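Long-range contacts in DynE8 (PDB 4AMM), which is an iterative polyketide synthase of enediyne biosynthesis, here its acyltransferase domain, which probably loads the acyl units for chain building: residues P1-V6 / S374-A379; G48-R53 / A384-G389. All coordinates share one frame; numbering follows the deposited sequence. Where two conformers were deposited one is given.

Interaction 1: P1-V6 / S374-A379; sequences PDHELV and SAAGMA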
# COMPACT_ATOMS: atom_id res chain seq x y z
N PRO A 1 -16.73 9.75 -12.43
CA PRO A 1 -15.59 8.82 -12.32
C PRO A 1 -15.66 7.67 -13.36
O PRO A 1 -16.77 7.32 -13.80
CB PRO A 1 -15.69 8.29 -10.87
CG PRO A 1 -17.07 8.60 -10.42
CD PRO A 1 -17.60 9.75 -11.24
N ASP A 2 -14.50 7.11 -13.76
CA ASP A 2 -14.41 5.96 -14.69
C ASP A 2 -14.77 4.59 -14.09
O ASP A 2 -15.05 3.64 -14.80
CB ASP A 2 -13.04 5.90 -15.39
CG ASP A 2 -11.84 5.77 -14.41
OD1 ASP A 2 -12.01 5.91 -13.17
OD2 ASP A 2 -10.70 5.54 -14.91
N HIS A 3 -14.79 4.51 -12.76
CA HIS A 3 -15.34 3.33 -12.13
C HIS A 3 -16.40 3.86 -11.18
O HIS A 3 -16.25 4.95 -10.57
CB HIS A 3 -14.32 2.52 -11.30
CG HIS A 3 -13.38 1.71 -12.11
ND1 HIS A 3 -12.44 2.29 -12.92
CD2 HIS A 3 -13.24 0.38 -12.25
CE1 HIS A 3 -11.77 1.35 -13.56
NE2 HIS A 3 -12.22 0.18 -13.15
N GLU A 4 -17.45 3.10 -11.09
CA GLU A 4 -18.53 3.36 -10.16
C GLU A 4 -18.41 2.38 -9.01
O GLU A 4 -17.93 1.25 -9.16
CB GLU A 4 -19.87 3.20 -10.88
CG GLU A 4 -20.99 3.72 -10.01
CD GLU A 4 -20.71 5.20 -9.62
OE1 GLU A 4 -20.96 6.12 -10.44
OE2 GLU A 4 -20.13 5.41 -8.52
N LEU A 5 -18.89 2.78 -7.82
CA LEU A 5 -18.93 1.93 -6.65
C LEU A 5 -20.32 1.49 -6.36
O LEU A 5 -21.21 2.35 -6.15
CB LEU A 5 -18.44 2.78 -5.45
CG LEU A 5 -18.57 2.10 -4.07
CD1 LEU A 5 -17.74 0.79 -3.99
CD2 LEU A 5 -18.08 3.14 -3.02
N VAL A 6 -20.57 0.18 -6.32
CA VAL A 6 -21.90 -0.34 -6.10
C VAL A 6 -21.88 -1.18 -4.85
O VAL A 6 -21.13 -2.16 -4.74
CB VAL A 6 -22.36 -1.25 -7.26
CG1 VAL A 6 -23.72 -1.72 -6.97
CG2 VAL A 6 -22.30 -0.42 -8.53
N SER A 374 -7.38 8.24 -12.46
CA SER A 374 -8.41 7.22 -12.51
C SER A 374 -9.00 7.04 -11.10
O SER A 374 -8.25 7.01 -10.12
CB SER A 374 -7.86 5.90 -13.08
OG SER A 374 -8.78 4.81 -12.91
N ALA A 375 -10.34 6.95 -11.02
CA ALA A 375 -11.05 6.62 -9.78
C ALA A 375 -11.07 5.13 -9.47
O ALA A 375 -11.74 4.69 -8.49
CB ALA A 375 -12.47 7.13 -9.86
N ALA A 376 -10.38 4.33 -10.26
CA ALA A 376 -10.32 2.87 -10.10
C ALA A 376 -9.98 2.54 -8.65
O ALA A 376 -10.70 1.74 -8.01
CB ALA A 376 -9.27 2.26 -11.08
N GLY A 377 -8.89 3.11 -8.13
CA GLY A 377 -8.41 2.74 -6.79
C GLY A 377 -9.36 3.24 -5.70
O GLY A 377 -9.60 2.48 -4.79
N MET A 378 -9.85 4.49 -5.80
CA MET A 378 -10.72 4.99 -4.77
C MET A 378 -11.97 4.13 -4.77
O MET A 378 -12.40 3.77 -3.70
CB MET A 378 -11.02 6.49 -4.81
CG MET A 378 -9.78 7.38 -4.92
SD MET A 378 -8.58 7.43 -3.58
CE MET A 378 -9.83 7.87 -2.40
N ALA A 379 -12.50 3.71 -5.92
CA ALA A 379 -13.67 2.83 -5.87
C ALA A 379 -13.35 1.50 -5.34
O ALA A 379 -14.10 1.00 -4.44
CB ALA A 379 -14.30 2.66 -7.27

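Interaction 2: G48-R53 / A384-G389; sequences GDVPAR and ALFAAG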
# COMPACT_ATOMS: atom_id res chain seq x y z
N GLY A 48 -24.82 1.99 7.61
CA GLY A 48 -25.12 1.80 9.05
C GLY A 48 -24.76 0.38 9.44
O GLY A 48 -23.71 -0.13 9.06
N ASP A 49 -25.69 -0.28 10.14
CA ASP A 49 -25.45 -1.71 10.52
C ASP A 49 -26.06 -2.55 9.40
O ASP A 49 -27.26 -2.69 9.24
CB ASP A 49 -26.26 -1.95 11.82
CG ASP A 49 -25.87 -3.21 12.54
OD1 ASP A 49 -25.22 -4.09 11.93
OD2 ASP A 49 -26.22 -3.30 13.76
N VAL A 50 -25.19 -2.99 8.55
CA VAL A 50 -25.61 -3.72 7.33
C VAL A 50 -24.90 -5.06 7.48
O VAL A 50 -23.69 -5.20 7.24
CB VAL A 50 -25.06 -3.05 6.09
CG1 VAL A 50 -25.47 -3.86 4.89
CG2 VAL A 50 -25.58 -1.60 5.86
N PRO A 51 -25.57 -6.11 7.96
CA PRO A 51 -24.88 -7.32 8.41
C PRO A 51 -24.08 -8.05 7.32
O PRO A 51 -22.87 -8.23 7.55
CB PRO A 51 -26.07 -8.17 9.01
CG PRO A 51 -27.10 -7.07 9.45
CD PRO A 51 -27.01 -6.04 8.33
N ALA A 52 -24.72 -8.37 6.22
CA ALA A 52 -24.13 -9.12 5.08
C ALA A 52 -23.98 -8.07 3.95
O ALA A 52 -24.89 -7.32 3.62
CB ALA A 52 -25.11 -10.24 4.62
N ARG A 53 -22.74 -8.05 3.39
CA ARG A 53 -22.37 -6.93 2.47
C ARG A 53 -21.77 -7.39 1.14
O ARG A 53 -21.00 -8.36 1.10
CB ARG A 53 -21.36 -6.05 3.20
CG ARG A 53 -21.85 -5.39 4.49
CD ARG A 53 -20.85 -4.43 5.09
NE ARG A 53 -21.43 -3.78 6.28
CZ ARG A 53 -20.95 -2.65 6.83
NH1 ARG A 53 -19.87 -2.01 6.33
NH2 ARG A 53 -21.55 -2.18 7.98
N ALA A 384 -13.66 -2.35 -0.72
CA ALA A 384 -13.03 -3.24 0.18
C ALA A 384 -13.35 -2.81 1.63
O ALA A 384 -13.71 -3.67 2.46
CB ALA A 384 -11.49 -3.30 -0.02
N LEU A 385 -13.17 -1.51 1.95
CA LEU A 385 -13.43 -1.04 3.34
C LEU A 385 -14.88 -1.32 3.64
O LEU A 385 -15.17 -1.69 4.84
CB LEU A 385 -13.15 0.42 3.37
CG LEU A 385 -11.64 0.81 3.28
CD1 LEU A 385 -11.44 2.27 3.09
CD2 LEU A 385 -10.90 0.41 4.56
N PHE A 386 -15.82 -1.08 2.75
CA PHE A 386 -17.24 -1.26 3.07
C PHE A 386 -17.54 -2.71 3.27
O PHE A 386 -18.14 -3.12 4.28
CB PHE A 386 -18.14 -0.61 1.99
CG PHE A 386 -19.62 -0.81 2.26
CD1 PHE A 386 -20.26 0.12 3.09
CD2 PHE A 386 -20.29 -1.89 1.76
CE1 PHE A 386 -21.62 -0.06 3.39
CE2 PHE A 386 -21.62 -2.10 2.07
CZ PHE A 386 -22.32 -1.13 2.87
N ALA A 387 -17.16 -3.61 2.36
CA ALA A 387 -17.54 -5.02 2.46
C ALA A 387 -16.92 -5.60 3.70
O ALA A 387 -17.56 -6.46 4.35
CB ALA A 387 -17.15 -5.78 1.20
N ALA A 388 -15.70 -5.25 4.05
CA ALA A 388 -15.01 -5.79 5.21
C ALA A 388 -15.53 -5.20 6.51
O ALA A 388 -15.11 -5.65 7.59
CB ALA A 388 -13.48 -5.55 5.08
N GLY A 389 -16.45 -4.22 6.43
CA GLY A 389 -17.04 -3.68 7.65
C GLY A 389 -16.15 -2.68 8.31
O GLY A 389 -16.48 -2.31 9.47

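Interaction 1: P1-V6 / S374-A379
The chain's N terminus runs past the first turn of helix 376-387, its CA atoms closest at Pro1-Ala375, His3-Ala376 and Leu5-Ala379, the last pair 5.4 Å apart. Asp2 makes the polar contact by spanning the residues that lead into the helix. Its carboxylate takes one bond on each oxygen: OD2 accepts from Ser374 OG at 2.9 Å through its syn lone pair, while OD1 accepts from Ala375 N at 2.9 Å, also on the syn side but 22° out of the carboxylate plane, in a bent bond (N-H...O 134°). Ser374 OG in turn accepts from Ala376 N at 3.1 Å, a capping bond that its torsion allows, since OG stands anti to the serine's own backbone N (chi1 169°). The same hydroxyl therefore caps the helix and donates to Asp2.

His3 supplies the next layer. Ala376 CB sits over one face of its ring, a CH-pi contact 3.9 Å from the centroid and displaced toward the ND1-CE1 side; ND1 is buried here without a partner in the model. Farther in, His3 CB meets Ala379 CB at 4.0 Å, and Leu5 CD1 reaches Ala379 O. Near the chain end, Pro1 CB packs on Ala375 CB at 3.6 Å.

Glu4 points away from this helix and forms a salt bridge with Arg401, so it ties the same strand to the C terminus. Chemically, the contact joins a carboxylate bonded through both oxygens, which probably restrains its rotation, to close packing against small alanines; a negative charge beside the N-terminal end of a helix is likely to be stabilised by the helix dipole.

Interaction 2: G48-R53 / A384-G389
Phe386 O, in the last turn of helix 376-387, is gripped by two donors: Arg53 NH1 at 2.9 Å and Gly389 N, also at 2.9 Å. The arginine bond is nearly straight (N-H...O 166°) and lies in the carbonyl plane on a lone pair. The glycine bond belongs to the Schellman motif that ends the helix, where Gly389 adopts positive phi; its CA comes within 3.5 Å of Arg53 NH1.

Arg53 reaches this helix end with a chain extended from CG to NE. Its guanidinium then lies flat on the Phe386 ring, the planes 25° apart and CZ 4.6 Å from the ring centroid, a cation-pi stack. Arg53 CD adds a CH-pi contact over the same ring, at 4.3 Å from its centroid. Phe386 offers this face because its CG is anti to the backbone N (chi1 178°), which swings the ring out toward the arginine. Val50 CG2 touches Phe386 CZ at 4.4 Å.

Rotation of the guanidinium is fixed from within its own segment as well, for NE donates to Val50 O at 2.8 Å in the guanidinium plane. Beyond the two segments, NH1 also bonds Val391 O, and NH2 forms a salt bridge with Asp392. A leucine in place of Arg53 would probably leave Asp392 without its charged mate and Phe386 O without its side-chain donor.

The arginine thus pins the start of strand 52-58, which pairs with strands 4-10 and 89-92, to the C-terminal end of helix 376-387, while Ala387 packs on Phe90 of strand 89-92 and Leu385 on Val99 and Val346 of the parallel sheet.

From the N terminus, residues 1-6 open strand 4-10, and the chain passes through helices 13-27 and 32-45 to residues 48-53, which lead into the neighbouring strand 52-58. It then builds the rest of the domain before returning as residues 374-379 at the start of helix 376-387 and 384-389 at its other end. Interaction 1 closes a loop of 367 residues and interaction 2 one of 330; their segments alternate, so the closures cross rather than nest. Their centres are 18 Å apart and they do not touch. Together they fasten the two ends of helix 376-387 to the four-stranded antiparallel sheet, which this late helix joins to the parallel sheet.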